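Local coordinates for formimidoylglutamase (Bacillus subtilis, PDB 3M1R), which catalyses the manganese-dependent hydrolysis of N-formimidoyl-L-glutamate to L-glutamate and formamide, a step in the breakdown of histidine, at residues 133-138 / 174-180; 144-150 / 237-243. One frame throughout, in Å; residues are numbered along the deposited sequence.

How the interactions relate
Following the chain from its N terminus, helix 133-141 comes first and supplies 133-138; it runs into strand 147-152, whose lead-in and first residues make up 144-150. Helix 171-178 follows, and its return past 133-138 closes interaction 1 across 35 residues. Interaction 2 closes later, over 86 residues, when strand 239-245 pairs beside strand 147-152. The segments alternate along the chain, so the two closures cross instead of nesting. Interaction 1 joins two helices on one face of the parallel sheet, and interaction 2 joins two strands within it. They meet where Ile137 CG1 lies 3.6 Å from Phe241 CD2 and Ile137 CD1 lies 3.9 Å from Val149 CG2.

Interaction 1 of 2, residues 133-138 / 174-180; sequences SYSTIK and RLLDEEI
Tyr134 and Ile137 meet Leu175 in the tightly packed part of this contact, where all three are buried. The two methyl groups of Leu175 divide the work: CD2 sits 3.9 Å from Ile137 CG2, while CD1 reaches Ile137 CD1 at the same distance. The side chains of this pair cross at about a right angle. Beyond Leu175 the tyrosine ring projects between the helices, its CG anti to the backbone N (chi1 167°), and Arg174 CB packs 3.4 Å from Tyr134 CD1 while Arg174 CD stands over one ring face. Helices 133-141 and 171-178 belong to the α/β fold of the arginase family; the axes of their short segments approach to 10.4 Å, with N-to-C directions 50° apart, and Ser133, bonded through OG to Glu287, puts one end of the contact near the metal site. Glu179, with positive phi and two bonds back into the last turn, makes a Schellman motif, after which Ile180 points toward 133-138: its CD1 approaches Tyr134 CE1 to 3.5 Å, and its CG2 rests on Lys138 CA. The more exposed side is polar. Tyr134 OH donates to the syn lone pair of Glu178 OE1 at 2.6 Å, with ring and carboxylate planes 76° apart, and accepts from Lys138 NZ at 3.2 Å. Glu178 OE2 forms a salt bridge with Arg174 NH1 at 2.9 Å, so both oxygens are gripped and the carboxylate's rotation is restrained.

Interaction 2 of 2, residues 144-150 / 237-243; sequences KGTTAVI and TDFIFIS
Six backbone hydrogen bonds join 144-150 to 237-243. Ala148 N donates to Phe239 O at 2.7 Å, almost straight at 176°, and Ala148 O receives Phe241 N; one step on, Phe241 O takes Ile150 N and Ile150 O takes Ser243 N. At the N-terminal end of the pairing Thr146 O accepts two donors, Asp238 N at 2.9 Å and Phe239 N at 3.2 Å. Weaker CA-H...O contacts lie between these bonds, such as Ile240 CA to Ala148 O at 3.3 Å. The alternation is that of parallel strands, and the -27° crossing records their twist within the central sheet of the arginase fold, where strands 283-289 and 186-191 flank the pair. Apolar contacts fall on both faces. Ala148 CB lies 4.2 Å from Ile240 CG2 on the face covered by helix 222-234; on the face covered by helix 133-141, Thr147 CG2 lies 3.9 Å from Phe241 CB, the two side chains running at a slant to one another. A CH-pi contact occupies the lead-in, Lys144 CB standing over the Phe239 ring, 15° off its normal and displaced from the ring centre toward its CD1-CE1 side. Among polar side chains, Thr147 OG1, held beside its own backbone N, donates to Gly145 O at 2.7 Å, Thr237 OG1 bonds Val233 O, and Ser243 OG bonds Glu287 OE2, the Ser243 side chain lying close to that of Asp245, which binds metal in the crystal.

Interaction 1 of 2, residues 133-138 / 174-180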
ATOM      1  N   SER D 133     -15.341  -8.363 -26.016  1.00 42.32           N
ATOM      2  CA  SER D 133     -16.040  -9.593 -26.388  1.00 39.93           C
ATOM      3  C   SER D 133     -16.924  -9.424 -27.611  1.00 45.18           C
ATOM      4  O   SER D 133     -17.242 -10.401 -28.311  1.00 46.47           O
ATOM      5  CB  SER D 133     -16.857 -10.139 -25.216  1.00 40.63           C
ATOM      6  OG  SER D 133     -16.005 -10.514 -24.153  1.00 41.48           O
ATOM      7  N   TYR D 134     -17.324  -8.192 -27.888  1.00 46.65           N
ATOM      8  CA  TYR D 134     -18.083  -7.962 -29.099  1.00 47.44           C
ATOM      9  C   TYR D 134     -17.216  -8.224 -30.320  1.00 51.51           C
ATOM     10  O   TYR D 134     -17.591  -9.005 -31.194  1.00 55.89           O
ATOM     11  CB  TYR D 134     -18.632  -6.545 -29.163  1.00 48.51           C
ATOM     12  CG  TYR D 134     -19.150  -6.201 -30.530  1.00 49.57           C
ATOM     13  CD1 TYR D 134     -20.449  -6.533 -30.904  1.00 47.32           C
ATOM     14  CD2 TYR D 134     -18.346  -5.543 -31.453  1.00 53.10           C
ATOM     15  CE1 TYR D 134     -20.935  -6.214 -32.156  1.00 51.41           C
ATOM     16  CE2 TYR D 134     -18.830  -5.216 -32.722  1.00 54.30           C
ATOM     17  CZ  TYR D 134     -20.119  -5.564 -33.062  1.00 54.42           C
ATOM     18  OH  TYR D 134     -20.603  -5.253 -34.310  1.00 61.28           O
ATOM     19  N   SER D 135     -16.057  -7.571 -30.387  1.00 44.10           N
ATOM     20  CA  SER D 135     -15.197  -7.707 -31.564  1.00 50.33           C
ATOM     21  C   SER D 135     -14.592  -9.118 -31.737  1.00 44.90           C
ATOM     22  O   SER D 135     -14.467  -9.611 -32.855  1.00 48.41           O
ATOM     23  CB  SER D 135     -14.100  -6.635 -31.573  1.00 54.50           C
ATOM     24  OG  SER D 135     -14.651  -5.329 -31.677  1.00 58.67           O
ATOM     25  N   THR D 136     -14.217  -9.764 -30.642  1.00 41.45           N
ATOM     26  CA  THR D 136     -13.559 -11.065 -30.747  1.00 45.55           C
ATOM     27  C   THR D 136     -14.533 -12.122 -31.255  1.00 50.43           C
ATOM     28  O   THR D 136     -14.266 -12.794 -32.245  1.00 57.52           O
ATOM     29  CB  THR D 136     -12.977 -11.505 -29.406  1.00 37.72           C
ATOM     30  OG1 THR D 136     -13.955 -11.285 -28.388  1.00 40.44           O
ATOM     31  CG2 THR D 136     -11.754 -10.694 -29.091  1.00 38.56           C
ATOM     32  N   ILE D 137     -15.668 -12.247 -30.575  1.00 51.29           N
ATOM     33  CA  ILE D 137     -16.729 -13.168 -30.967  1.00 49.13           C
ATOM     34  C   ILE D 137     -17.248 -12.938 -32.384  1.00 55.19           C
ATOM     35  O   ILE D 137     -17.424 -13.883 -33.146  1.00 58.73           O
ATOM     36  CB  ILE D 137     -17.880 -13.132 -29.959  1.00 42.60           C
ATOM     37  CG1 ILE D 137     -17.392 -13.683 -28.621  1.00 46.61           C
ATOM     38  CG2 ILE D 137     -19.043 -13.936 -30.457  1.00 43.56           C
ATOM     39  CD1 ILE D 137     -18.387 -13.558 -27.500  1.00 51.80           C
ATOM     40  N   LYS D 138     -17.484 -11.687 -32.750  1.00 55.47           N
ATOM     41  CA  LYS D 138     -17.910 -11.387 -34.111  1.00 55.26           C
ATOM     42  C   LYS D 138     -16.920 -11.940 -35.146  1.00 55.78           C
ATOM     43  O   LYS D 138     -17.322 -12.400 -36.206  1.00 57.33           O
ATOM     44  CB  LYS D 138     -18.063  -9.882 -34.277  1.00 54.62           C
ATOM     45  CG  LYS D 138     -18.478  -9.389 -35.660  1.00 57.96           C
ATOM     46  CD  LYS D 138     -18.834  -7.895 -35.563  1.00 60.96           C
ATOM     47  CE  LYS D 138     -18.485  -7.117 -36.822  1.00 71.16           C
ATOM     48  NZ  LYS D 138     -18.297  -5.662 -36.509  1.00 71.34           N
ATOM     49  N   ARG D 174     -24.998  -5.974 -28.035  1.00 45.40           N
ATOM     50  CA  ARG D 174     -24.551  -5.714 -29.390  1.00 56.27           C
ATOM     51  C   ARG D 174     -24.560  -7.006 -30.195  1.00 60.64           C
ATOM     52  O   ARG D 174     -25.050  -7.028 -31.320  1.00 61.42           O
ATOM     53  CB  ARG D 174     -23.162  -5.080 -29.398  1.00 65.44           C
ATOM     54  CG  ARG D 174     -23.190  -3.558 -29.372  1.00 77.56           C
ATOM     55  CD  ARG D 174     -21.794  -2.962 -29.492  1.00 87.87           C
ATOM     56  NE  ARG D 174     -21.845  -1.591 -29.991  1.00 98.78           N
ATOM     57  CZ  ARG D 174     -21.889  -1.269 -31.282  1.00103.58           C
ATOM     58  NH1 ARG D 174     -21.887  -2.222 -32.208  1.00101.83           N
ATOM     59  NH2 ARG D 174     -21.934   0.005 -31.648  1.00107.61           N
ATOM     60  N   LEU D 175     -24.030  -8.081 -29.613  1.00 57.99           N
ATOM     61  CA  LEU D 175     -24.009  -9.367 -30.297  1.00 57.03           C
ATOM     62  C   LEU D 175     -25.432  -9.856 -30.594  1.00 53.08           C
ATOM     63  O   LEU D 175     -25.746 -10.158 -31.735  1.00 56.68           O
ATOM     64  CB  LEU D 175     -23.212 -10.406 -29.494  1.00 49.19           C
ATOM     65  CG  LEU D 175     -21.708 -10.155 -29.398  1.00 45.30           C
ATOM     66  CD1 LEU D 175     -21.114 -10.841 -28.179  1.00 34.77           C
ATOM     67  CD2 LEU D 175     -20.984 -10.586 -30.664  1.00 44.80           C
ATOM     68  N   LEU D 176     -26.290  -9.918 -29.574  1.00 50.08           N
ATOM     69  CA  LEU D 176     -27.678 -10.364 -29.765  1.00 54.86           C
ATOM     70  C   LEU D 176     -28.468  -9.508 -30.765  1.00 58.48           C
ATOM     71  O   LEU D 176     -29.090 -10.030 -31.706  1.00 58.16           O
ATOM     72  CB  LEU D 176     -28.425 -10.400 -28.431  1.00 54.84           C
ATOM     73  CG  LEU D 176     -28.456 -11.719 -27.663  1.00 54.67           C
ATOM     74  CD1 LEU D 176     -27.782 -12.810 -28.450  1.00 59.19           C
ATOM     75  CD2 LEU D 176     -27.802 -11.568 -26.328  1.00 45.25           C
ATOM     76  N   ASP D 177     -28.439  -8.193 -30.565  1.00 53.49           N
ATOM     77  CA  ASP D 177     -29.182  -7.280 -31.430  1.00 61.50           C
ATOM     78  C   ASP D 177     -28.773  -7.433 -32.895  1.00 65.16           C
ATOM     79  O   ASP D 177     -29.620  -7.421 -33.789  1.00 66.42           O
ATOM     80  CB  ASP D 177     -29.008  -5.826 -30.972  1.00 61.04           C
ATOM     81  CG  ASP D 177     -29.856  -5.486 -29.744  1.00 64.50           C
ATOM     82  OD1 ASP D 177     -30.767  -6.272 -29.409  1.00 67.88           O
ATOM     83  OD2 ASP D 177     -29.625  -4.421 -29.124  1.00 64.11           O
ATOM     84  N   GLU D 178     -27.474  -7.598 -33.133  1.00 59.02           N
ATOM     85  CA  GLU D 178     -26.955  -7.611 -34.494  1.00 59.47           C
ATOM     86  C   GLU D 178     -27.013  -9.009 -35.109  1.00 62.96           C
ATOM     87  O   GLU D 178     -26.675  -9.200 -36.277  1.00 64.29           O
ATOM     88  CB  GLU D 178     -25.536  -7.044 -34.519  1.00 54.11           C
ATOM     89  CG  GLU D 178     -25.486  -5.580 -34.101  1.00 62.31           C
ATOM     90  CD  GLU D 178     -24.075  -5.041 -33.978  1.00 68.38           C
ATOM     91  OE1 GLU D 178     -23.147  -5.658 -34.545  1.00 67.86           O
ATOM     92  OE2 GLU D 178     -23.898  -3.995 -33.315  1.00 74.56           O
ATOM     93  N   GLU D 179     -27.448  -9.972 -34.298  1.00 65.89           N
ATOM     94  CA  GLU D 179     -27.612 -11.363 -34.713  1.00 66.72           C
ATOM     95  C   GLU D 179     -26.301 -12.055 -35.055  1.00 67.51           C
ATOM     96  O   GLU D 179     -26.264 -12.955 -35.891  1.00 64.20           O
ATOM     97  CB  GLU D 179     -28.576 -11.458 -35.887  1.00 66.71           C
ATOM     98  CG  GLU D 179     -29.867 -10.717 -35.659  1.00 67.50           C
ATOM     99  CD  GLU D 179     -30.869 -10.992 -36.746  1.00 76.85           C
ATOM    100  OE1 GLU D 179     -31.158 -10.065 -37.532  1.00 81.85           O
ATOM    101  OE2 GLU D 179     -31.355 -12.141 -36.816  1.00 78.42           O
ATOM    102  N   ILE D 180     -25.225 -11.642 -34.394  1.00 66.74           N
ATOM    103  CA  ILE D 180     -23.926 -12.258 -34.614  1.00 63.31           C
ATOM    104  C   ILE D 180     -23.936 -13.659 -34.011  1.00 60.80           C
ATOM    105  O   ILE D 180     -23.429 -14.605 -34.606  1.00 56.97           O
ATOM    106  CB  ILE D 180     -22.796 -11.390 -34.036  1.00 60.64           C
ATOM    107  CG1 ILE D 180     -22.777 -10.035 -34.754  1.00 64.79           C
ATOM    108  CG2 ILE D 180     -21.448 -12.094 -34.170  1.00 56.90           C
ATOM    109  CD1 ILE D 180     -21.945  -8.961 -34.062  1.00 67.90           C
TER

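Interaction 2 of 2, residues 144-150 / 237-243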
ATOM      1  N   LYS D 144     -15.645 -18.492 -38.667  1.00 66.20           N
ATOM      2  CA  LYS D 144     -15.728 -19.908 -38.338  1.00 60.46           C
ATOM      3  C   LYS D 144     -17.093 -20.495 -38.659  1.00 64.56           C
ATOM      4  O   LYS D 144     -17.193 -21.535 -39.314  1.00 66.56           O
ATOM      5  CB  LYS D 144     -15.384 -20.119 -36.869  1.00 56.81           C
ATOM      6  CG  LYS D 144     -13.927 -19.817 -36.539  1.00 54.28           C
ATOM      7  CD  LYS D 144     -12.995 -20.716 -37.354  1.00 63.24           C
ATOM      8  CE  LYS D 144     -11.536 -20.416 -37.068  1.00 67.35           C
ATOM      9  NZ  LYS D 144     -10.624 -21.196 -37.945  1.00 67.95           N
ATOM     10  N   GLY D 145     -18.146 -19.824 -38.206  1.00 57.84           N
ATOM     11  CA  GLY D 145     -19.501 -20.288 -38.435  1.00 52.05           C
ATOM     12  C   GLY D 145     -20.362 -20.104 -37.200  1.00 57.50           C
ATOM     13  O   GLY D 145     -19.988 -19.374 -36.275  1.00 57.92           O
ATOM     14  N   THR D 146     -21.513 -20.768 -37.180  1.00 59.17           N
ATOM     15  CA  THR D 146     -22.422 -20.687 -36.043  1.00 61.88           C
ATOM     16  C   THR D 146     -21.731 -21.051 -34.728  1.00 61.26           C
ATOM     17  O   THR D 146     -21.312 -22.190 -34.517  1.00 63.58           O
ATOM     18  CB  THR D 146     -23.647 -21.582 -36.243  1.00 63.54           C
ATOM     19  OG1 THR D 146     -24.349 -21.160 -37.418  1.00 62.58           O
ATOM     20  CG2 THR D 146     -24.574 -21.468 -35.048  1.00 63.85           C
ATOM     21  N   THR D 147     -21.630 -20.075 -33.839  1.00 57.93           N
ATOM     22  CA  THR D 147     -20.820 -20.227 -32.638  1.00 55.97           C
ATOM     23  C   THR D 147     -21.662 -20.176 -31.365  1.00 53.69           C
ATOM     24  O   THR D 147     -22.568 -19.352 -31.230  1.00 51.64           O
ATOM     25  CB  THR D 147     -19.722 -19.139 -32.603  1.00 61.01           C
ATOM     26  OG1 THR D 147     -18.952 -19.215 -33.809  1.00 65.56           O
ATOM     27  CG2 THR D 147     -18.793 -19.307 -31.397  1.00 54.00           C
ATOM     28  N   ALA D 148     -21.373 -21.081 -30.440  1.00 55.38           N
ATOM     29  CA  ALA D 148     -21.959 -21.012 -29.112  1.00 56.46           C
ATOM     30  C   ALA D 148     -20.988 -20.261 -28.214  1.00 47.40           C
ATOM     31  O   ALA D 148     -19.776 -20.391 -28.382  1.00 45.46           O
ATOM     32  CB  ALA D 148     -22.186 -22.383 -28.573  1.00 37.83           C
ATOM     33  N   VAL D 149     -21.514 -19.495 -27.261  1.00 43.78           N
ATOM     34  CA  VAL D 149     -20.665 -18.774 -26.310  1.00 40.15           C
ATOM     35  C   VAL D 149     -20.959 -19.257 -24.903  1.00 44.97           C
ATOM     36  O   VAL D 149     -22.113 -19.245 -24.457  1.00 42.64           O
ATOM     37  CB  VAL D 149     -20.862 -17.236 -26.369  1.00 42.01           C
ATOM     38  CG1 VAL D 149     -19.916 -16.515 -25.372  1.00 31.01           C
ATOM     39  CG2 VAL D 149     -20.654 -16.706 -27.783  1.00 42.72           C
ATOM     40  N   ILE D 150     -19.915 -19.720 -24.221  1.00 42.61           N
ATOM     41  CA  ILE D 150     -20.004 -19.975 -22.797  1.00 43.51           C
ATOM     42  C   ILE D 150     -19.388 -18.782 -22.071  1.00 44.51           C
ATOM     43  O   ILE D 150     -18.171 -18.571 -22.116  1.00 42.69           O
ATOM     44  CB  ILE D 150     -19.315 -21.282 -22.414  1.00 46.64           C
ATOM     45  CG1 ILE D 150     -20.067 -22.457 -23.055  1.00 45.74           C
ATOM     46  CG2 ILE D 150     -19.265 -21.447 -20.898  1.00 45.71           C
ATOM     47  CD1 ILE D 150     -19.320 -23.747 -23.002  1.00 50.81           C
ATOM     48  N   THR D 237     -24.949 -25.890 -32.924  1.00 71.18           N
ATOM     49  CA  THR D 237     -23.822 -25.026 -33.282  1.00 63.11           C
ATOM     50  C   THR D 237     -22.604 -25.798 -33.793  1.00 63.95           C
ATOM     51  O   THR D 237     -22.464 -27.009 -33.573  1.00 64.35           O
ATOM     52  CB  THR D 237     -23.400 -24.133 -32.102  1.00 58.66           C
ATOM     53  OG1 THR D 237     -23.034 -24.955 -30.988  1.00 57.15           O
ATOM     54  CG2 THR D 237     -24.541 -23.231 -31.681  1.00 59.27           C
ATOM     55  N   ASP D 238     -21.724 -25.080 -34.482  1.00 60.37           N
ATOM     56  CA  ASP D 238     -20.536 -25.679 -35.068  1.00 60.43           C
ATOM     57  C   ASP D 238     -19.296 -25.497 -34.212  1.00 59.41           C
ATOM     58  O   ASP D 238     -18.391 -26.324 -34.259  1.00 62.63           O
ATOM     59  CB  ASP D 238     -20.288 -25.105 -36.461  1.00 64.64           C
ATOM     60  CG  ASP D 238     -21.238 -25.666 -37.496  1.00 70.93           C
ATOM     61  OD1 ASP D 238     -21.551 -26.873 -37.423  1.00 72.35           O
ATOM     62  OD2 ASP D 238     -21.667 -24.901 -38.381  1.00 77.95           O
ATOM     63  N   PHE D 239     -19.249 -24.408 -33.444  1.00 54.19           N
ATOM     64  CA  PHE D 239     -18.090 -24.110 -32.600  1.00 55.10           C
ATOM     65  C   PHE D 239     -18.509 -23.548 -31.251  1.00 55.90           C
ATOM     66  O   PHE D 239     -19.613 -23.022 -31.100  1.00 54.39           O
ATOM     67  CB  PHE D 239     -17.177 -23.087 -33.272  1.00 53.20           C
ATOM     68  CG  PHE D 239     -16.757 -23.466 -34.660  1.00 58.27           C
ATOM     69  CD1 PHE D 239     -17.555 -23.151 -35.748  1.00 59.65           C
ATOM     70  CD2 PHE D 239     -15.555 -24.119 -34.878  1.00 61.99           C
ATOM     71  CE1 PHE D 239     -17.171 -23.491 -37.025  1.00 64.19           C
ATOM     72  CE2 PHE D 239     -15.161 -24.462 -36.158  1.00 65.74           C
ATOM     73  CZ  PHE D 239     -15.972 -24.147 -37.232  1.00 64.96           C
ATOM     74  N   ILE D 240     -17.612 -23.646 -30.278  1.00 52.52           N
ATOM     75  CA  ILE D 240     -17.839 -23.035 -28.979  1.00 51.30           C
ATOM     76  C   ILE D 240     -16.723 -22.038 -28.688  1.00 52.22           C
ATOM     77  O   ILE D 240     -15.568 -22.280 -29.039  1.00 49.52           O
ATOM     78  CB  ILE D 240     -17.915 -24.084 -27.861  1.00 58.03           C
ATOM     79  CG1 ILE D 240     -16.595 -24.834 -27.748  1.00 67.19           C
ATOM     80  CG2 ILE D 240     -19.051 -25.066 -28.124  1.00 62.50           C
ATOM     81  CD1 ILE D 240     -16.726 -26.170 -27.060  1.00 71.02           C
ATOM     82  N   PHE D 241     -17.085 -20.901 -28.087  1.00 46.66           N
ATOM     83  CA  PHE D 241     -16.119 -19.903 -27.656  1.00 44.11           C
ATOM     84  C   PHE D 241     -16.291 -19.703 -26.163  1.00 41.22           C
ATOM     85  O   PHE D 241     -17.404 -19.564 -25.670  1.00 42.05           O
ATOM     86  CB  PHE D 241     -16.325 -18.584 -28.409  1.00 48.81           C
ATOM     87  CG  PHE D 241     -15.352 -17.490 -28.017  1.00 44.18           C
ATOM     88  CD1 PHE D 241     -14.092 -17.419 -28.594  1.00 47.37           C
ATOM     89  CD2 PHE D 241     -15.708 -16.526 -27.092  1.00 43.36           C
ATOM     90  CE1 PHE D 241     -13.204 -16.413 -28.250  1.00 47.51           C
ATOM     91  CE2 PHE D 241     -14.824 -15.509 -26.743  1.00 45.16           C
ATOM     92  CZ  PHE D 241     -13.573 -15.449 -27.325  1.00 45.63           C
ATOM     93  N   ILE D 242     -15.182 -19.726 -25.443  1.00 45.21           N
ATOM     94  CA  ILE D 242     -15.211 -19.618 -24.001  1.00 39.22           C
ATOM     95  C   ILE D 242     -14.817 -18.205 -23.600  1.00 44.97           C
ATOM     96  O   ILE D 242     -13.696 -17.776 -23.865  1.00 40.02           O
ATOM     97  CB  ILE D 242     -14.218 -20.594 -23.348  1.00 34.22           C
ATOM     98  CG1 ILE D 242     -14.528 -22.043 -23.725  1.00 34.47           C
ATOM     99  CG2 ILE D 242     -14.227 -20.434 -21.832  1.00 34.49           C
ATOM    100  CD1 ILE D 242     -13.492 -22.995 -23.162  1.00 34.58           C
ATOM    101  N   SER D 243     -15.740 -17.484 -22.970  1.00 44.87           N
ATOM    102  CA  SER D 243     -15.441 -16.149 -22.463  1.00 40.54           C
ATOM    103  C   SER D 243     -15.415 -16.140 -20.948  1.00 36.20           C
ATOM    104  O   SER D 243     -16.445 -16.299 -20.292  1.00 34.14           O
ATOM    105  CB  SER D 243     -16.458 -15.120 -22.968  1.00 42.87           C
ATOM    106  OG  SER D 243     -16.064 -13.800 -22.595  1.00 49.94           O
TER